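PDB 4IRX: sugar ABC transporter, periplasmic sugar-binding protein from Caulobacter crescentus, which binds myo-inositol between its two lobes and probably delivers it, as a periplasmic binding protein, to an ABC transporter for uptake. Local coordinates for residues D122-V125 / K126-A130; E148-K151 / G152-G156; K52-S55 / D56-A60; V13-N16 / D17-Q20; M205-G208 / A209-A212. One frame throughout, in Å; residues are numbered along the deposited sequence.

Contact 1: D122-V125 / K126-A130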
loop_
_atom_site.group_PDB
_atom_site.type_symbol
_atom_site.label_atom_id
_atom_site.label_comp_id
_atom_site.label_asym_id
_atom_site.label_seq_id
_atom_site.Cartn_x
_atom_site.Cartn_y
_atom_site.Cartn_z
ATOM N N ASP A 122 -12.042 -13.673 1.747
ATOM C CA ASP A 122 -12.353 -15.010 1.229
ATOM C C ASP A 122 -11.622 -16.050 2.060
ATOM O O ASP A 122 -12.170 -17.120 2.338
ATOM C CB ASP A 122 -12.025 -15.159 -0.271
ATOM C CG ASP A 122 -13.034 -14.471 -1.179
ATOM O OD1 ASP A 122 -14.121 -14.064 -0.720
ATOM O OD2 ASP A 122 -12.704 -14.313 -2.380
ATOM N N TRP A 123 -10.404 -15.730 2.479
ATOM C CA TRP A 123 -9.683 -16.596 3.399
ATOM C C TRP A 123 -10.450 -16.803 4.705
ATOM O O TRP A 123 -10.526 -17.933 5.232
ATOM C CB TRP A 123 -8.244 -16.087 3.675
ATOM C CG TRP A 123 -7.509 -16.967 4.650
ATOM C CD1 TRP A 123 -6.700 -18.027 4.375
ATOM C CD2 TRP A 123 -7.572 -16.863 6.074
ATOM N NE1 TRP A 123 -6.246 -18.593 5.552
ATOM C CE2 TRP A 123 -6.764 -17.890 6.610
ATOM C CE3 TRP A 123 -8.228 -15.999 6.949
ATOM C CZ2 TRP A 123 -6.601 -18.073 7.995
ATOM C CZ3 TRP A 123 -8.059 -16.178 8.328
ATOM C CH2 TRP A 123 -7.253 -17.204 8.826
ATOM N N VAL A 124 -10.998 -15.723 5.253
ATOM C CA VAL A 124 -11.776 -15.824 6.486
ATOM C C VAL A 124 -12.990 -16.742 6.266
ATOM O O VAL A 124 -13.261 -17.628 7.073
ATOM C CB VAL A 124 -12.258 -14.437 6.991
ATOM C CG1 VAL A 124 -13.155 -14.614 8.209
ATOM C CG2 VAL A 124 -11.041 -13.544 7.293
ATOM N N VAL A 125 -13.707 -16.532 5.160
ATOM C CA VAL A 125 -14.933 -17.281 4.920
ATOM C C VAL A 125 -14.617 -18.761 4.704
ATOM O O VAL A 125 -15.333 -19.637 5.173
ATOM C CB VAL A 125 -15.736 -16.666 3.772
ATOM C CG1 VAL A 125 -16.958 -17.546 3.448
ATOM C CG2 VAL A 125 -16.176 -15.281 4.159
ATOM N N LYS A 126 -13.501 -19.059 4.053
ATOM C CA LYS A 126 -13.119 -20.455 3.836
ATOM C C LYS A 126 -12.677 -21.115 5.142
ATOM O O LYS A 126 -12.981 -22.285 5.406
ATOM C CB LYS A 126 -12.010 -20.551 2.786
ATOM C CG LYS A 126 -11.332 -21.916 2.725
ATOM C CD LYS A 126 -10.334 -21.973 1.578
ATOM C CE LYS A 126 -9.554 -23.277 1.586
ATOM N NZ LYS A 126 -8.506 -23.285 0.522
ATOM N N THR A 127 -11.965 -20.354 5.965
ATOM C CA THR A 127 -11.360 -20.867 7.191
ATOM C C THR A 127 -12.366 -20.985 8.331
ATOM O O THR A 127 -12.217 -21.822 9.222
ATOM C CB THR A 127 -10.165 -19.954 7.587
ATOM O OG1 THR A 127 -9.218 -19.977 6.513
ATOM C CG2 THR A 127 -9.489 -20.406 8.882
ATOM N N TYR A 128 -13.416 -20.166 8.287
ATOM C CA TYR A 128 -14.430 -20.158 9.330
ATOM C C TYR A 128 -15.815 -20.355 8.734
ATOM O O TYR A 128 -16.610 -19.425 8.693
ATOM C CB TYR A 128 -14.361 -18.840 10.113
ATOM C CG TYR A 128 -13.102 -18.690 10.941
ATOM C CD1 TYR A 128 -11.956 -18.118 10.407
ATOM C CD2 TYR A 128 -13.058 -19.147 12.247
ATOM C CE1 TYR A 128 -10.804 -17.966 11.170
ATOM C CE2 TYR A 128 -11.906 -19.010 13.016
ATOM C CZ TYR A 128 -10.794 -18.418 12.460
ATOM O OH TYR A 128 -9.649 -18.283 13.220
ATOM N N PRO A 129 -16.113 -21.567 8.240
ATOM C CA PRO A 129 -17.374 -21.656 7.487
ATOM C C PRO A 129 -18.643 -21.490 8.303
ATOM O O PRO A 129 -19.698 -21.306 7.683
ATOM C CB PRO A 129 -17.314 -23.036 6.810
ATOM C CG PRO A 129 -16.190 -23.767 7.460
ATOM C CD PRO A 129 -15.255 -22.752 8.080
ATOM N N ALA A 130 -18.567 -21.550 9.631
ATOM C CA ALA A 130 -19.731 -21.302 10.488
ATOM C C ALA A 130 -19.796 -19.853 10.993
ATOM O O ALA A 130 -20.659 -19.503 11.814
ATOM C CB ALA A 130 -19.740 -22.266 11.682
#

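Contact 2: E148-K151 / G152-G156. With INS (1,2,3,4,5,6-hexahydroxy-cyclohexane), chain C.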
loop_
_atom_site.group_PDB
_atom_site.type_symbol
_atom_site.label_atom_id
_atom_site.label_comp_id
_atom_site.label_asym_id
_atom_site.label_seq_id
_atom_site.Cartn_x
_atom_site.Cartn_y
_atom_site.Cartn_z
ATOM N N GLU A 148 -10.055 0.902 -1.324
ATOM C CA GLU A 148 -10.325 -0.287 -2.132
ATOM C C GLU A 148 -10.090 -1.607 -1.386
ATOM O O GLU A 148 -10.851 -2.569 -1.543
ATOM C CB GLU A 148 -9.484 -0.242 -3.406
ATOM C CG GLU A 148 -9.947 0.844 -4.359
ATOM C CD GLU A 148 -8.972 1.071 -5.485
ATOM O OE1 GLU A 148 -7.980 0.320 -5.562
ATOM O OE2 GLU A 148 -9.192 2.010 -6.275
ATOM N N ARG A 149 -9.049 -1.665 -0.563
ATOM C CA ARG A 149 -8.830 -2.849 0.264
ATOM C C ARG A 149 -9.991 -3.089 1.194
ATOM O O ARG A 149 -10.433 -4.228 1.342
ATOM C CB ARG A 149 -7.561 -2.739 1.113
ATOM C CG ARG A 149 -6.390 -3.426 0.508
ATOM C CD ARG A 149 -5.085 -3.101 1.223
ATOM N NE ARG A 149 -4.119 -2.763 0.193
ATOM C CZ ARG A 149 -2.922 -2.239 0.409
ATOM N NH1 ARG A 149 -2.525 -2.006 1.659
ATOM N NH2 ARG A 149 -2.146 -1.925 -0.617
ATOM N N VAL A 150 -10.457 -2.033 1.851
ATOM C CA VAL A 150 -11.591 -2.103 2.745
ATOM C C VAL A 150 -12.830 -2.602 1.986
ATOM O O VAL A 150 -13.572 -3.442 2.463
ATOM C CB VAL A 150 -11.837 -0.711 3.382
ATOM C CG1 VAL A 150 -13.212 -0.596 3.881
ATOM C CG2 VAL A 150 -10.852 -0.482 4.511
ATOM N N LYS A 151 -13.032 -2.057 0.774
ATOM C CA LYS A 151 -14.207 -2.470 -0.027
ATOM C C LYS A 151 -14.158 -3.974 -0.320
ATOM O O LYS A 151 -15.148 -4.664 -0.207
ATOM C CB LYS A 151 -14.354 -1.667 -1.337
ATOM C CG LYS A 151 -15.375 -2.319 -2.274
ATOM C CD LYS A 151 -15.791 -1.502 -3.457
ATOM C CE LYS A 151 -17.016 -2.159 -4.087
ATOM N NZ LYS A 151 -16.700 -3.470 -4.737
ATOM N N GLY A 152 -12.985 -4.495 -0.677
ATOM C CA GLY A 152 -12.840 -5.910 -0.980
ATOM C C GLY A 152 -13.114 -6.788 0.248
ATOM O O GLY A 152 -13.762 -7.837 0.157
ATOM N N VAL A 153 -12.620 -6.357 1.411
ATOM C CA VAL A 153 -12.893 -7.035 2.690
ATOM C C VAL A 153 -14.397 -7.058 3.000
ATOM O O VAL A 153 -14.969 -8.102 3.300
ATOM C CB VAL A 153 -12.135 -6.370 3.848
ATOM C CG1 VAL A 153 -12.636 -6.868 5.195
ATOM C CG2 VAL A 153 -10.634 -6.607 3.712
ATOM N N HIS A 154 -15.035 -5.899 2.853
ATOM C CA HIS A 154 -16.466 -5.780 3.030
ATOM C C HIS A 154 -17.217 -6.694 2.080
ATOM O O HIS A 154 -18.171 -7.362 2.481
ATOM C CB HIS A 154 -16.895 -4.339 2.779
ATOM C CG HIS A 154 -16.435 -3.378 3.827
ATOM N ND1 HIS A 154 -16.544 -2.019 3.671
ATOM C CD2 HIS A 154 -15.874 -3.586 5.043
ATOM C CE1 HIS A 154 -16.089 -1.420 4.763
ATOM N NE2 HIS A 154 -15.659 -2.348 5.600
ATOM N N ASP A 155 -16.814 -6.696 0.807
ATOM C CA ASP A 155 -17.474 -7.539 -0.205
ATOM C C ASP A 155 -17.461 -9.016 0.219
ATOM O O ASP A 155 -18.495 -9.690 0.185
ATOM C CB ASP A 155 -16.774 -7.460 -1.569
ATOM C CG ASP A 155 -16.949 -6.120 -2.285
ATOM O OD1 ASP A 155 -17.829 -5.323 -1.920
ATOM O OD2 ASP A 155 -16.145 -5.869 -3.228
ATOM N N GLY A 156 -16.296 -9.510 0.644
ATOM C CA GLY A 156 -16.174 -10.918 0.953
ATOM C C GLY A 156 -16.908 -11.295 2.227
ATOM O O GLY A 156 -17.536 -12.354 2.285
HETATM C C1 INS C . 0.721 0.322 0.389
HETATM C C2 INS C . 1.283 -0.574 1.442
HETATM C C3 INS C . 1.751 0.273 2.596
HETATM C C4 INS C . 0.604 1.038 3.176
HETATM C C5 INS C . 0.051 1.972 2.167
HETATM C C6 INS C . -0.373 1.227 0.923
HETATM O O1 INS C . 0.244 -0.439 -0.692
HETATM O O2 INS C . 0.313 -1.494 1.842
HETATM O O3 INS C . 2.373 -0.521 3.577
HETATM O O4 INS C . 0.995 1.722 4.324
HETATM O O5 INS C . -1.012 2.675 2.727
HETATM O O6 INS C . -0.928 2.091 -0.035
#

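Contact 3: K52-S55 / D56-A60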
loop_
_atom_site.group_PDB
_atom_site.type_symbol
_atom_site.label_atom_id
_atom_site.label_comp_id
_atom_site.label_asym_id
_atom_site.label_seq_id
_atom_site.Cartn_x
_atom_site.Cartn_y
_atom_site.Cartn_z
ATOM N N LYS A 52 2.738 19.786 1.515
ATOM C CA LYS A 52 4.137 19.692 1.115
ATOM C C LYS A 52 4.245 18.977 -0.233
ATOM O O LYS A 52 5.022 19.374 -1.115
ATOM C CB LYS A 52 4.985 18.963 2.164
ATOM C CG LYS A 52 6.447 18.877 1.774
ATOM C CD LYS A 52 7.300 18.232 2.849
ATOM C CE LYS A 52 8.755 18.294 2.462
ATOM N NZ LYS A 52 8.980 17.542 1.189
ATOM N N GLN A 53 3.494 17.897 -0.380
ATOM C CA GLN A 53 3.549 17.147 -1.629
ATOM C C GLN A 53 3.110 18.035 -2.806
ATOM O O GLN A 53 3.758 18.048 -3.854
ATOM C CB GLN A 53 2.646 15.912 -1.554
ATOM C CG GLN A 53 2.877 14.956 -2.719
ATOM C CD GLN A 53 2.245 13.606 -2.498
ATOM O OE1 GLN A 53 1.084 13.507 -2.056
ATOM N NE2 GLN A 53 3.002 12.548 -2.791
ATOM N N ILE A 54 2.013 18.769 -2.633
ATOM C CA ILE A 54 1.517 19.697 -3.661
ATOM C C ILE A 54 2.574 20.754 -4.013
ATOM O O ILE A 54 2.862 20.994 -5.191
ATOM C CB ILE A 54 0.168 20.369 -3.247
ATOM C CG1 ILE A 54 -0.964 19.330 -3.215
ATOM C CG2 ILE A 54 -0.168 21.545 -4.192
ATOM C CD1 ILE A 54 -2.263 19.803 -2.553
ATOM N N SER A 55 3.191 21.352 -2.997
ATOM C CA SER A 55 4.230 22.348 -3.260
ATOM C C SER A 55 5.489 21.749 -3.893
ATOM O O SER A 55 6.092 22.381 -4.766
ATOM C CB SER A 55 4.580 23.170 -2.014
ATOM O OG SER A 55 5.291 22.400 -1.066
ATOM N N ASP A 56 5.855 20.526 -3.481
ATOM C CA ASP A 56 6.936 19.772 -4.118
ATOM C C ASP A 56 6.691 19.568 -5.610
ATOM O O ASP A 56 7.612 19.730 -6.426
ATOM C CB ASP A 56 7.039 18.365 -3.502
ATOM C CG ASP A 56 7.732 18.348 -2.154
ATOM O OD1 ASP A 56 8.293 19.387 -1.746
ATOM O OD2 ASP A 56 7.726 17.272 -1.506
ATOM N N LEU A 57 5.466 19.166 -5.944
ATOM C CA LEU A 57 5.065 18.909 -7.322
ATOM C C LEU A 57 5.066 20.189 -8.157
ATOM O O LEU A 57 5.550 20.199 -9.301
ATOM C CB LEU A 57 3.697 18.226 -7.364
ATOM C CG LEU A 57 3.671 16.785 -6.812
ATOM C CD1 LEU A 57 2.329 16.149 -7.051
ATOM C CD2 LEU A 57 4.759 15.966 -7.452
ATOM N N GLN A 58 4.556 21.269 -7.572
ATOM C CA GLN A 58 4.577 22.571 -8.244
ATOM C C GLN A 58 6.013 23.003 -8.533
ATOM O O GLN A 58 6.316 23.490 -9.630
ATOM C CB GLN A 58 3.836 23.612 -7.401
ATOM C CG GLN A 58 2.312 23.427 -7.395
ATOM C CD GLN A 58 1.625 24.219 -6.282
ATOM O OE1 GLN A 58 2.286 24.804 -5.419
ATOM N NE2 GLN A 58 0.294 24.238 -6.302
ATOM N N ALA A 59 6.899 22.809 -7.561
ATOM C CA ALA A 59 8.288 23.185 -7.728
ATOM C C ALA A 59 8.979 22.359 -8.814
ATOM O O ALA A 59 9.760 22.887 -9.618
ATOM C CB ALA A 59 9.016 23.063 -6.414
ATOM N N ALA A 60 8.680 21.070 -8.852
ATOM C CA ALA A 60 9.259 20.212 -9.868
ATOM C C ALA A 60 8.865 20.699 -11.259
ATOM O O ALA A 60 9.700 20.709 -12.176
ATOM C CB ALA A 60 8.835 18.751 -9.626
#

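Contact 4: V13-N16 / D17-Q20. With INS (1,2,3,4,5,6-hexahydroxy-cyclohexane), chain C.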
loop_
_atom_site.group_PDB
_atom_site.type_symbol
_atom_site.label_atom_id
_atom_site.label_comp_id
_atom_site.label_asym_id
_atom_site.label_seq_id
_atom_site.Cartn_x
_atom_site.Cartn_y
_atom_site.Cartn_z
ATOM N N VAL A 13 10.092 11.690 -8.515
ATOM C CA VAL A 13 9.277 10.692 -7.841
ATOM C C VAL A 13 8.930 11.207 -6.461
ATOM O O VAL A 13 9.798 11.369 -5.598
ATOM C CB VAL A 13 10.007 9.343 -7.740
ATOM C CG1 VAL A 13 9.069 8.281 -7.176
ATOM C CG2 VAL A 13 10.484 8.924 -9.130
ATOM N N SER A 14 7.641 11.444 -6.257
ATOM C CA SER A 14 7.119 11.968 -5.005
ATOM C C SER A 14 6.425 10.894 -4.173
ATOM O O SER A 14 5.372 10.403 -4.568
ATOM C CB SER A 14 6.159 13.109 -5.306
ATOM O OG SER A 14 5.500 13.518 -4.103
ATOM N N PHE A 15 7.015 10.533 -3.032
ATOM C CA PHE A 15 6.447 9.520 -2.149
ATOM C C PHE A 15 5.588 10.153 -1.082
ATOM O O PHE A 15 5.910 11.231 -0.607
ATOM C CB PHE A 15 7.582 8.736 -1.470
ATOM C CG PHE A 15 8.243 7.714 -2.372
ATOM C CD1 PHE A 15 7.724 6.436 -2.471
ATOM C CD2 PHE A 15 9.381 8.026 -3.105
ATOM C CE1 PHE A 15 8.303 5.487 -3.300
ATOM C CE2 PHE A 15 9.974 7.084 -3.941
ATOM C CZ PHE A 15 9.443 5.805 -4.035
ATOM N N ASN A 16 4.508 9.492 -0.701
ATOM C CA ASN A 16 3.670 10.015 0.373
ATOM C C ASN A 16 4.352 10.102 1.734
ATOM O O ASN A 16 4.155 11.086 2.447
ATOM C CB ASN A 16 2.365 9.224 0.483
ATOM C CG ASN A 16 2.594 7.743 0.633
ATOM O OD1 ASN A 16 3.127 7.105 -0.268
ATOM N ND2 ASN A 16 2.166 7.174 1.760
ATOM N N ASP A 17 5.126 9.086 2.107
ATOM C CA ASP A 17 5.756 9.027 3.422
ATOM C C ASP A 17 6.845 7.964 3.399
ATOM O O ASP A 17 6.553 6.766 3.463
ATOM C CB ASP A 17 4.713 8.671 4.490
ATOM C CG ASP A 17 5.273 8.746 5.909
ATOM O OD1 ASP A 17 6.503 8.921 6.060
ATOM O OD2 ASP A 17 4.490 8.627 6.874
ATOM N N LEU A 18 8.104 8.404 3.321
ATOM C CA LEU A 18 9.242 7.482 3.272
ATOM C C LEU A 18 9.679 6.976 4.642
ATOM O O LEU A 18 10.699 6.326 4.774
ATOM C CB LEU A 18 10.414 8.045 2.455
ATOM C CG LEU A 18 10.279 7.808 0.947
ATOM C CD1 LEU A 18 11.250 8.687 0.163
ATOM C CD2 LEU A 18 10.577 6.340 0.648
ATOM N N SER A 19 8.873 7.234 5.665
ATOM C CA SER A 19 9.067 6.536 6.929
ATOM C C SER A 19 8.359 5.164 6.953
ATOM O O SER A 19 8.545 4.388 7.900
ATOM C CB SER A 19 8.618 7.395 8.102
ATOM O OG SER A 19 7.218 7.491 8.142
ATOM N N GLN A 20 7.574 4.853 5.910
ATOM C CA GLN A 20 6.904 3.549 5.844
ATOM C C GLN A 20 7.837 2.519 5.242
ATOM O O GLN A 20 8.383 2.731 4.159
ATOM C CB GLN A 20 5.647 3.610 4.973
ATOM C CG GLN A 20 4.540 4.493 5.509
ATOM C CD GLN A 20 3.241 4.301 4.786
ATOM O OE1 GLN A 20 3.042 3.299 4.113
ATOM N NE2 GLN A 20 2.360 5.282 4.881
HETATM C C1 INS C . 0.721 0.322 0.389
HETATM C C2 INS C . 1.283 -0.574 1.442
HETATM C C3 INS C . 1.751 0.273 2.596
HETATM C C4 INS C . 0.604 1.038 3.176
HETATM C C5 INS C . 0.051 1.972 2.167
HETATM C C6 INS C . -0.373 1.227 0.923
HETATM O O1 INS C . 0.244 -0.439 -0.692
HETATM O O2 INS C . 0.313 -1.494 1.842
HETATM O O3 INS C . 2.373 -0.521 3.577
HETATM O O4 INS C . 0.995 1.722 4.324
HETATM O O5 INS C . -1.012 2.675 2.727
HETATM O O6 INS C . -0.928 2.091 -0.035
#

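Contact 5: M205-G208 / A209-A212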
loop_
_atom_site.group_PDB
_atom_site.type_symbol
_atom_site.label_atom_id
_atom_site.label_comp_id
_atom_site.label_asym_id
_atom_site.label_seq_id
_atom_site.Cartn_x
_atom_site.Cartn_y
_atom_site.Cartn_z
HETATM N N MSE A 205 1.569 -2.660 10.395
HETATM C CA MSE A 205 0.513 -2.659 11.398
HETATM C C MSE A 205 0.245 -4.052 11.921
HETATM O O MSE A 205 -0.031 -4.214 13.108
HETATM C CB MSE A 205 -0.782 -2.059 10.836
HETATM C CG MSE A 205 -0.690 -0.560 10.501
HETATM SE SE MSE A 205 -2.384 0.167 9.929
HETATM C CE MSE A 205 -2.711 -0.981 8.393
ATOM N N ALA A 206 0.262 -5.060 11.054
ATOM C CA ALA A 206 0.090 -6.439 11.480
ATOM C C ALA A 206 1.087 -6.849 12.543
ATOM O O ALA A 206 0.725 -7.579 13.461
ATOM C CB ALA A 206 0.167 -7.417 10.268
HETATM N N MSE A 207 2.322 -6.357 12.447
HETATM C CA MSE A 207 3.323 -6.634 13.473
HETATM C C MSE A 207 2.881 -6.061 14.810
HETATM O O MSE A 207 2.974 -6.738 15.846
HETATM C CB MSE A 207 4.682 -6.102 13.042
HETATM C CG MSE A 207 5.190 -6.749 11.767
HETATM SE SE MSE A 207 5.492 -8.644 11.837
HETATM C CE MSE A 207 6.591 -8.689 13.428
ATOM N N GLY A 208 2.374 -4.830 14.802
ATOM C CA GLY A 208 1.784 -4.259 16.010
ATOM C C GLY A 208 0.603 -5.027 16.578
ATOM O O GLY A 208 0.483 -5.209 17.798
ATOM N N ALA A 209 -0.275 -5.496 15.700
ATOM C CA ALA A 209 -1.407 -6.268 16.176
ATOM C C ALA A 209 -0.970 -7.601 16.744
ATOM O O ALA A 209 -1.535 -8.034 17.769
ATOM C CB ALA A 209 -2.457 -6.463 15.061
ATOM N N LEU A 210 0.023 -8.241 16.123
ATOM C CA LEU A 210 0.574 -9.480 16.717
ATOM C C LEU A 210 1.091 -9.221 18.133
ATOM O O LEU A 210 0.883 -10.045 19.049
ATOM C CB LEU A 210 1.700 -10.079 15.865
ATOM C CG LEU A 210 1.429 -10.878 14.580
ATOM C CD1 LEU A 210 2.748 -11.180 13.906
ATOM C CD2 LEU A 210 0.721 -12.189 14.907
ATOM N N GLU A 211 1.779 -8.090 18.301
ATOM C CA GLU A 211 2.308 -7.736 19.618
ATOM C C GLU A 211 1.188 -7.477 20.607
ATOM O O GLU A 211 1.277 -7.927 21.747
ATOM C CB GLU A 211 3.268 -6.551 19.517
ATOM C CG GLU A 211 4.518 -6.945 18.759
ATOM C CD GLU A 211 5.353 -5.798 18.337
ATOM O OE1 GLU A 211 4.912 -4.637 18.388
ATOM O OE2 GLU A 211 6.515 -6.043 17.944
ATOM N N ALA A 212 0.129 -6.790 20.180
ATOM C CA ALA A 212 -1.022 -6.579 21.063
ATOM C C ALA A 212 -1.651 -7.905 21.508
ATOM O O ALA A 212 -2.028 -8.067 22.683
ATOM C CB ALA A 212 -2.054 -5.686 20.374
#

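Contact 1: D122-V125 / K126-A130
Trp-123 and Thr-127, one helical turn apart, are joined by backbone and side chain at once. The acceptor is Trp-123 O, which takes the amide of Thr-127 N at 2.9 Å and, from the opposite face of its carbonyl plane, the hydroxyl, with Thr-127 OG1 2.7 Å from Trp-123 O. One oxygen is therefore held twice, and the hydroxyl proton is spent on it. Setting the hydroxyl beside its own N (chi1 -60°) also puts Thr-127 OG1 over one indole face, 3.2 Å from Trp-123 CE2. Thr-127 CB makes a CH-pi contact there, 4.0 Å from the centroid of the six-membered ring and 9° off its normal. Trp-123 NE1, badly angled, does not bond this hydroxyl. Lys-126 N satisfies Asp-122 O at 2.9 Å, while Asp-122 OD1 turns back to a salt bridge with Arg-118. Tyr-128 N closes on Val-124 O at 2.8 Å, and that oxygen also lies at the edge of the phenol ring, in its plane. Since Tyr-128 is the first residue to leave helical angles, this is the C-terminal end of helix 113-127, packed through Trp-123, Val-124 and Tyr-128 on strand 197-200, as in the alpha/beta lobes of periplasmic binding proteins.

Contact 2: E148-K151 / G152-G156
Lys-151 runs extended as far as CE and then bends at its last torsion (chi4 -69°), while Asp-155 carries its carboxylate on the side of its own backbone N (chi1 -70°), and these two choices bring opposite charges together along the helix. Lys-151 NZ meets Asp-155 OD2 at 2.9 Å, on the syn lone pair of that oxygen, in an i to i+4 salt bridge. Arg-149 reaches the other way. Its chain bends at chi3 (-132°) and lays the guanidinium edge against the bound inositol, where Arg-149 NH1 gives to INS O2 at 2.9 Å and Arg-149 NH2 to INS O1 at 2.8 Å, INS O1 lying in the guanidinium plane. Asn-113 OD1 takes the remaining NE, and Phe-228 adds a cation-pi contact. On a further side, His-154 N bonds Val-150 O at 2.9 Å, and the same oxygen sits 3.2 Å above the His-154 imidazole plane, toward the ring's rim. His-154 NE2 is bonded to Glu-169 OE1 on strand 164-171. Replacing His-154 by an alanine would probably leave Glu-169 OE1 without this partner and remove the flat group that lies across Val-150 O, weakening the tie between helix and strand. Because both terminal nitrogens of Arg-149 donate to hydroxyls on neighbouring ring carbons, the arrangement is consistent with recognition of a vicinal diol, and would leave those hydroxyls' own protons available for acceptors elsewhere.

Contact 3: K52-S55 / D56-A60
Asp-56, which opens the second half of this stretch of helix 50-62, meets Lys-52 through both backbone and side chain. Its amide bonds Lys-52 O, Asp-56 N lying 2.8 Å away, and its carboxylate takes the ammonium in a salt bridge, with Lys-52 NZ 3.0 Å from Asp-56 OD2 on the syn lone pair. The lysine chain stays extended until its last torsion (chi4 -61°), and that bend turns NZ back toward Asp-56 OD2 while Asp-45 O takes another of its protons. The hydroxyl of Ser-55 adds a second grip on the same carbonyl, Ser-55 OG standing 3.0 Å from Lys-52 O. With a leucine in place of Asp-56, Lys-52 NZ would probably keep Asp-45 O but lose its ion-pair partner in this turn, and its bent end would be freer to swing. Leu-57 N follows, 2.9 Å from Gln-53 O, and its CG packs 3.2 Å from that oxygen; the glutamine amide itself bonds Thr-73 N, Ala-71 O and, probably, Ser-14 OG. Next, Gln-58 runs alongside Ile-54, the two side chains pointing the same way, with Gln-58 NE2 3.5 Å from Ile-54 CG2. Ala-59 closes the walk, its N bonded to Ser-55 O at 2.9 Å. The implication is an ion pair whose lysine is also tied to Asp-45 at the end of strand 40-45, and a buried amide held by strand 10-15 and by the loop after strand 67-70.

Contact 4: V13-N16 / D17-Q20
Between Phe-15 and Leu-18 the chain leaves strand 10-15 at Asn-16 and folds into a type I beta turn from Asp-17 to Gln-20, with Gln-20 N 3.3 Å from Asp-17 O. Leu-18 doubles back over the phenyl ring: its CG packs 3.7 Å from Phe-15 CB, and its CD2 lies over one face, 4.2 Å from the Phe-15 centroid, as a CH-pi contact. The carboxylate of Asp-17 bridges to Ser-19: Asp-17 OD1 accepts from Ser-19 N at 2.9 Å and from Ser-19 OG at 2.6 Å, both from the same face; the first bond makes an Asx turn. Asp-17 OD2 is salt-bridged to Lys-175. The amides of Asn-16 and Gln-20 stand nearly perpendicular, planes 85° apart, with Asn-16 ND2 3.7 Å from Gln-20 NE2, two donors that do not bond each other. An extended chain carries Gln-20 OE1 to the inositol, where it accepts from INS O4 at 2.6 Å, and Gln-20 NE2 goes to Asp-140 OD2. Gln-20 is also the N-cap residue of helix 21-37. This is the strand-to-helix loop at the mouth of an alpha/beta lobe, and since Lys-175 and Asp-140 belong to the other lobe, it joins both sides of a periplasmic binding protein's ligand cleft.

Contact 5: M205-G208 / A209-A212
Met-207 and Leu-210 rise from neighbouring turns of helix 203-215 and touch through the selenium of Met-207, a selenomethionine, and a methyl of Leu-210: Met-207 SE lies 4.3 Å from Leu-210 CD1. The Met-207 chain is coiled rather than extended, chi1 (-61°) and chi2 (-62°) both bending the same way, and this keeps the selenium near the helix instead of sending it straight out. Leu-210 sets its CG on the side of its own backbone N, and from there that carbon packs 3.6 Å from Ala-206 O. Both side chains also meet Arg-237 of helix 232-239. Met-205, also a selenomethionine, starts on a different flank, its side chain lying against Ala-179 of helix 176-189 and about 6 Å from the bound inositol. The helix that carries them is the connection of a beta-alpha-beta unit, strand 197-200, helix 203-215 and strand 224-226, the repeated element of the Rossmann-like lobes of this protein class. Its backbone is regular: Leu-210 N reaches Ala-206 O at 2.8 Å, and Ala-212 N reaches Gly-208 O at 2.9 Å. Toward the sheet the side chains are small, Ala-206 and Ala-209 both resting on Cys-200, consistent with close packing of helix on strand. Glu-211 extends back along the preceding turn, its CG 3.3 Å from Met-207 O, and its carboxylate ends beside the glycine, with Glu-211 OE1 3.9 Å from Gly-208 CA.

Along the chain the order is contact 4, contact 3, contact 1, contact 2, contact 5. Contacts 4 and 3 belong to the lobe built on the mixed sheet, with centres 13 Å apart, and touch through Gln-53 NE2 and Ser-14 OG. Contacts 1, 2 and 5 lie on helices 113-127, 144-160 and 203-215 around the four-stranded parallel sheet. Contacts 1 and 2 meet where Val-125 packs on Gly-156, their centres 15 Å apart. Contacts 2 and 4, about 25 Å between centres and on opposite sides of the chain's centre, both hold the inositol, so the ligand bridges the lobes. Contacts 1 and 3 lie far out on the two lobes, 45 Å between centres.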